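Local structure of probable transcriptional regulator (Pseudomonas aeruginosa, 2HR3) at residues S36-L41 / R101-G106; G48-P53 / R93-S98. The protein probably binds DNA as a dimeric transcriptional regulator of the MarR family, through a winged helix-turn-helix domain in each subunit. All blocks are in the same frame, centred on the assembly; numbering follows the deposited sequence.

Contact 1. Residues S36-L41 / R101-G106; sequences SQLVVL and RRNLYG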
loop_
_atom_site.group_PDB
_atom_site.type_symbol
_atom_site.label_atom_id
_atom_site.label_comp_id
_atom_site.label_asym_id
_atom_site.label_seq_id
_atom_site.Cartn_x
_atom_site.Cartn_y
_atom_site.Cartn_z
ATOM N N SER A 36 -7.585 -0.597 -9.950
ATOM C CA SER A 36 -8.178 0.593 -9.369
ATOM C C SER A 36 -9.476 0.260 -8.648
ATOM O O SER A 36 -9.780 0.811 -7.586
ATOM C CB SER A 36 -8.465 1.619 -10.468
ATOM O OG SER A 36 -8.703 0.974 -11.704
ATOM N N GLN A 37 -10.200 -0.685 -9.233
ATOM C CA GLN A 37 -11.463 -1.150 -8.717
ATOM C C GLN A 37 -11.396 -2.010 -7.497
ATOM O O GLN A 37 -12.235 -1.929 -6.599
ATOM C CB GLN A 37 -12.140 -1.934 -9.818
ATOM C CG GLN A 37 -12.739 -0.986 -10.778
ATOM C CD GLN A 37 -13.273 -1.652 -12.023
ATOM O OE1 GLN A 37 -13.920 -0.961 -12.823
ATOM N NE2 GLN A 37 -13.048 -2.988 -12.184
ATOM N N LEU A 38 -10.391 -2.844 -7.479
ATOM C CA LEU A 38 -10.085 -3.683 -6.338
ATOM C C LEU A 38 -9.816 -2.906 -5.069
ATOM O O LEU A 38 -10.326 -3.257 -4.048
ATOM C CB LEU A 38 -8.852 -4.499 -6.644
ATOM C CG LEU A 38 -8.986 -5.878 -6.014
ATOM C CD1 LEU A 38 -9.806 -6.878 -6.865
ATOM C CD2 LEU A 38 -7.598 -6.378 -5.713
ATOM N N VAL A 39 -8.956 -1.894 -5.174
ATOM C CA VAL A 39 -8.668 -0.939 -4.097
ATOM C C VAL A 39 -9.954 -0.353 -3.523
ATOM O O VAL A 39 -10.186 -0.470 -2.337
ATOM C CB VAL A 39 -7.790 0.256 -4.638
ATOM C CG1 VAL A 39 -7.739 1.387 -3.694
ATOM C CG2 VAL A 39 -6.385 -0.207 -4.997
ATOM N N VAL A 40 -10.824 0.211 -4.376
ATOM C CA VAL A 40 -12.088 0.743 -3.887
ATOM C C VAL A 40 -12.875 -0.344 -3.140
ATOM O O VAL A 40 -13.338 -0.147 -2.003
ATOM C CB VAL A 40 -12.905 1.419 -5.061
ATOM C CG1 VAL A 40 -14.314 1.832 -4.621
ATOM C CG2 VAL A 40 -12.131 2.618 -5.589
ATOM N N LEU A 41 -13.013 -1.498 -3.768
ATOM C CA LEU A 41 -13.723 -2.666 -3.186
ATOM C C LEU A 41 -13.186 -3.128 -1.855
ATOM O O LEU A 41 -13.932 -3.507 -0.917
ATOM C CB LEU A 41 -13.591 -3.858 -4.143
ATOM C CG LEU A 41 -14.760 -4.497 -4.926
ATOM C CD1 LEU A 41 -15.827 -3.536 -5.336
ATOM C CD2 LEU A 41 -14.186 -5.265 -6.059
ATOM N N ARG A 101 -18.110 -9.257 -3.415
ATOM C CA ARG A 101 -17.395 -10.120 -2.456
ATOM C C ARG A 101 -16.646 -11.240 -3.135
ATOM O O ARG A 101 -15.479 -11.501 -2.823
ATOM C CB ARG A 101 -18.357 -10.760 -1.460
ATOM C CG ARG A 101 -18.603 -9.960 -0.212
ATOM C CD ARG A 101 -19.891 -10.408 0.474
ATOM N NE ARG A 101 -20.593 -9.204 0.847
ATOM C CZ ARG A 101 -21.771 -8.800 0.379
ATOM N NH1 ARG A 101 -22.476 -9.536 -0.485
ATOM N NH2 ARG A 101 -22.256 -7.628 0.807
ATOM N N ARG A 102 -17.347 -11.928 -4.039
ATOM C CA ARG A 102 -16.794 -13.102 -4.724
ATOM C C ARG A 102 -15.514 -12.678 -5.447
ATOM O O ARG A 102 -14.494 -13.390 -5.411
ATOM C CB ARG A 102 -17.806 -13.745 -5.703
ATOM N N ASN A 103 -15.595 -11.527 -6.107
ATOM C CA ASN A 103 -14.430 -10.885 -6.713
ATOM C C ASN A 103 -13.265 -10.499 -5.719
ATOM O O ASN A 103 -12.112 -10.882 -5.923
ATOM C CB ASN A 103 -14.958 -9.664 -7.426
ATOM C CG ASN A 103 -13.991 -9.072 -8.421
ATOM O OD1 ASN A 103 -12.988 -8.435 -8.035
ATOM N ND2 ASN A 103 -14.362 -9.152 -9.718
ATOM N N LEU A 104 -13.561 -9.775 -4.653
ATOM C CA LEU A 104 -12.511 -9.317 -3.745
ATOM C C LEU A 104 -11.815 -10.466 -3.054
ATOM O O LEU A 104 -10.601 -10.494 -3.007
ATOM C CB LEU A 104 -13.066 -8.357 -2.651
ATOM C CG LEU A 104 -12.121 -7.845 -1.559
ATOM C CD1 LEU A 104 -11.096 -6.897 -2.145
ATOM C CD2 LEU A 104 -12.903 -7.175 -0.407
ATOM N N TYR A 105 -12.613 -11.335 -2.445
ATOM C CA TYR A 105 -12.168 -12.496 -1.709
ATOM C C TYR A 105 -11.384 -13.418 -2.635
ATOM O O TYR A 105 -10.285 -13.936 -2.259
ATOM C CB TYR A 105 -13.365 -13.273 -1.146
ATOM C CG TYR A 105 -14.186 -12.524 -0.114
ATOM C CD1 TYR A 105 -13.699 -11.366 0.478
ATOM C CD2 TYR A 105 -15.471 -12.976 0.269
ATOM C CE1 TYR A 105 -14.420 -10.673 1.375
ATOM C CE2 TYR A 105 -16.213 -12.263 1.232
ATOM C CZ TYR A 105 -15.665 -11.115 1.774
ATOM O OH TYR A 105 -16.317 -10.330 2.716
ATOM N N GLY A 106 -11.958 -13.600 -3.823
ATOM C CA GLY A 106 -11.276 -14.140 -4.980
ATOM C C GLY A 106 -9.832 -13.716 -5.174
ATOM O O GLY A 106 -8.973 -14.561 -5.280
#
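With CG anti to the backbone N (chi1 -164°), Asn103 sends its amide across to Leu38 and Leu41, while Leu104, its CG likewise anti (chi1 176°), lays both methyls against the backbone carbonyls of those same two residues. The amide oxygen does the touching: Asn103 OD1 lies 3.7 Å from Leu38 CD1. It is nearly as close to the second leucine, 3.9 Å from Leu41 CD2, whose side chain meets the asparagine at about a right angle. Leu104 works one residue further along its helix. Its CD2 rests 3.8 Å from Leu41 O, and CD1 comes within 4.4 Å of Leu41 CB. Leu38 and Leu41 stand three positions apart, nearly one helical turn. Leu41 starts out toward helix 98-122, whereas Leu38 only brings its end over to it, and so one leucine and one asparagine can touch both. The short segments cross at 102° with their axes 10.2 Å apart, a spacing wide enough for branched side chains to fill. Around this point Leu41 and Asn103 also touch Leu79. Leucine suits the buried positions, whereas asparagine stands at the partly exposed margin. No hydrogen bond joins the two segments; the nearly perpendicular helices meet here, at what is probably the edge of a MarR-type winged-helix domain, through van der Waals contact, which relies on shape and burial more than on directional bonds.

Contact 2. Residues G48-P53 / R93-S98; sequences GGDVTP and RVSLSS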
loop_
_atom_site.group_PDB
_atom_site.type_symbol
_atom_site.label_atom_id
_atom_site.label_comp_id
_atom_site.label_asym_id
_atom_site.label_seq_id
_atom_site.Cartn_x
_atom_site.Cartn_y
_atom_site.Cartn_z
ATOM N N GLY A 48 -16.345 -1.923 6.627
ATOM C CA GLY A 48 -17.493 -2.603 7.198
ATOM C C GLY A 48 -18.613 -2.733 6.206
ATOM O O GLY A 48 -19.679 -3.251 6.532
ATOM N N GLY A 49 -18.367 -2.232 5.000
ATOM C CA GLY A 49 -19.217 -2.513 3.889
ATOM C C GLY A 49 -20.493 -1.725 3.723
ATOM O O GLY A 49 -21.254 -2.101 2.817
ATOM N N ASP A 50 -20.782 -0.700 4.565
ATOM C CA ASP A 50 -21.958 0.166 4.320
ATOM C C ASP A 50 -21.654 1.642 4.555
ATOM O O ASP A 50 -22.133 2.249 5.507
ATOM C CB ASP A 50 -23.149 -0.285 5.147
ATOM C CG ASP A 50 -24.318 0.701 5.088
ATOM O OD1 ASP A 50 -24.738 1.034 3.950
ATOM O OD2 ASP A 50 -24.808 1.134 6.175
ATOM N N VAL A 51 -20.972 2.231 3.579
ATOM C CA VAL A 51 -20.161 3.417 3.739
ATOM C C VAL A 51 -20.496 4.536 2.773
ATOM O O VAL A 51 -20.848 4.308 1.636
ATOM C CB VAL A 51 -18.632 3.043 3.514
ATOM C CG1 VAL A 51 -18.063 2.291 4.723
ATOM C CG2 VAL A 51 -18.413 2.171 2.244
ATOM N N THR A 52 -20.339 5.775 3.235
ATOM C CA THR A 52 -20.495 6.945 2.380
ATOM C C THR A 52 -19.292 7.023 1.442
ATOM O O THR A 52 -18.148 6.686 1.826
ATOM C CB THR A 52 -20.615 8.331 3.192
ATOM O OG1 THR A 52 -19.635 8.392 4.229
ATOM C CG2 THR A 52 -21.976 8.500 3.848
ATOM N N PRO A 53 -19.524 7.513 0.229
ATOM C CA PRO A 53 -18.414 7.920 -0.599
ATOM C C PRO A 53 -17.327 8.701 0.133
ATOM O O PRO A 53 -16.114 8.381 -0.053
ATOM C CB PRO A 53 -19.090 8.776 -1.662
ATOM C CG PRO A 53 -20.424 8.038 -1.852
ATOM C CD PRO A 53 -20.820 7.703 -0.455
ATOM N N ARG A 93 -24.831 5.468 0.571
ATOM C CA ARG A 93 -24.010 4.484 1.165
ATOM C C ARG A 93 -23.778 3.400 0.110
ATOM O O ARG A 93 -24.679 3.077 -0.652
ATOM C CB ARG A 93 -24.695 3.933 2.403
ATOM C CG ARG A 93 -25.332 5.026 3.256
ATOM C CD ARG A 93 -25.220 4.753 4.730
ATOM N NE ARG A 93 -23.814 4.742 5.126
ATOM C CZ ARG A 93 -23.395 4.865 6.375
ATOM N NH1 ARG A 93 -24.275 4.994 7.360
ATOM N NH2 ARG A 93 -22.103 4.859 6.635
ATOM N N VAL A 94 -22.557 2.884 0.042
ATOM C CA VAL A 94 -22.224 1.830 -0.897
ATOM C C VAL A 94 -21.792 0.595 -0.139
ATOM O O VAL A 94 -21.183 0.685 0.910
ATOM C CB VAL A 94 -21.146 2.249 -1.982
ATOM C CG1 VAL A 94 -21.742 3.412 -2.871
ATOM C CG2 VAL A 94 -19.857 2.680 -1.350
ATOM N N SER A 95 -22.174 -0.529 -0.712
ATOM C CA SER A 95 -21.914 -1.856 -0.252
ATOM C C SER A 95 -21.403 -2.782 -1.353
ATOM O O SER A 95 -21.618 -2.581 -2.539
ATOM C CB SER A 95 -23.201 -2.454 0.253
ATOM O OG SER A 95 -23.266 -2.198 1.620
ATOM N N LEU A 96 -20.727 -3.833 -0.929
ATOM C CA LEU A 96 -20.380 -4.865 -1.851
ATOM C C LEU A 96 -21.668 -5.603 -2.184
ATOM O O LEU A 96 -22.485 -5.894 -1.296
ATOM C CB LEU A 96 -19.366 -5.800 -1.240
ATOM C CG LEU A 96 -17.960 -5.249 -0.971
ATOM C CD1 LEU A 96 -17.014 -6.356 -1.231
ATOM C CD2 LEU A 96 -17.539 -4.085 -1.819
ATOM N N SER A 97 -21.851 -5.857 -3.477
ATOM C CA SER A 97 -22.800 -6.868 -3.937
ATOM C C SER A 97 -22.094 -8.208 -3.704
ATOM O O SER A 97 -20.873 -8.247 -3.516
ATOM C CB SER A 97 -23.152 -6.671 -5.412
ATOM O OG SER A 97 -22.120 -7.082 -6.281
ATOM N N SER A 98 -22.823 -9.314 -3.709
ATOM C CA SER A 98 -22.129 -10.626 -3.553
ATOM C C SER A 98 -21.167 -11.044 -4.732
ATOM O O SER A 98 -20.196 -11.864 -4.521
ATOM C CB SER A 98 -23.101 -11.758 -3.175
ATOM O OG SER A 98 -22.310 -12.789 -2.534
#
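Val51 and Val94 form a single antiparallel bridge, a hydrogen-bonded pair, between the loop that follows helix 32-46 and strand 93-96. Val94 N donates to Val51 O at 2.7 Å, and Val51 N returns a nearly straight bond to Val94 O (3.1 Å, 171° at the hydrogen). This is the tight side of the contact. Here Val51 CG2 packs 3.9 Å from Val94 CG2, and both valines also rest on Ile44 of helix 32-46, so beta-branched apolar residues suit a place where extended backbone meets a buried helix face. Beside the bridge, Ser95 OG is modelled as donating to Gly49 O, but at 2.3 Å the geometry is doubtful. Gly49 itself has a positive phi of 81°, readily adopted by a residue without a side chain, as the loop turns toward the strand.

The more solvent-facing side is looser and depends on charge. Asp50, with CG anti to its N (chi1 171°), meets the bent side chain of Arg93 at about a right angle. Their salt bridge is long, 3.9 Å from Asp50 OD2 to Arg93 NE, and the oxygen sits over a face of the guanidinium, which rules out a directed hydrogen bond and leaves attraction between the charges. Arg93 also touches Glu55, a second acidic neighbour. At the end of the loop, Thr52 N-caps helix 53-59 by accepting from Glu55 N. Strand 93-96 pairs along its other edge with strand 80-83 in the wing, so the bridge adds a short third member to the hairpin, as in winged-helix domains. Directional backbone bonds thus define the alignment of loop and strand, while the Asp50-Arg93 attraction probably tolerates some movement.

How the contacts relate
Contact 1 is the buried one: three of its four touching residues are enclosed, and it joins helix 32-46 to helix 98-122 by leucine side chains and the amide of one asparagine, with no hydrogen bond between the segments. Contact 2 lies farther from the chain centre, only partly buried, and combines backbone bonds with charge at its outer side. The two use neighbouring elements, since the loop 48-53 follows helix 32-46 and strand 93-96 runs into helix 98-122; along the chain, contact 2 is nested within the loop closed by contact 1. Their centres are 12 Å apart, and Leu96 connects them, with its CD2 3.8 Å from Leu41 O.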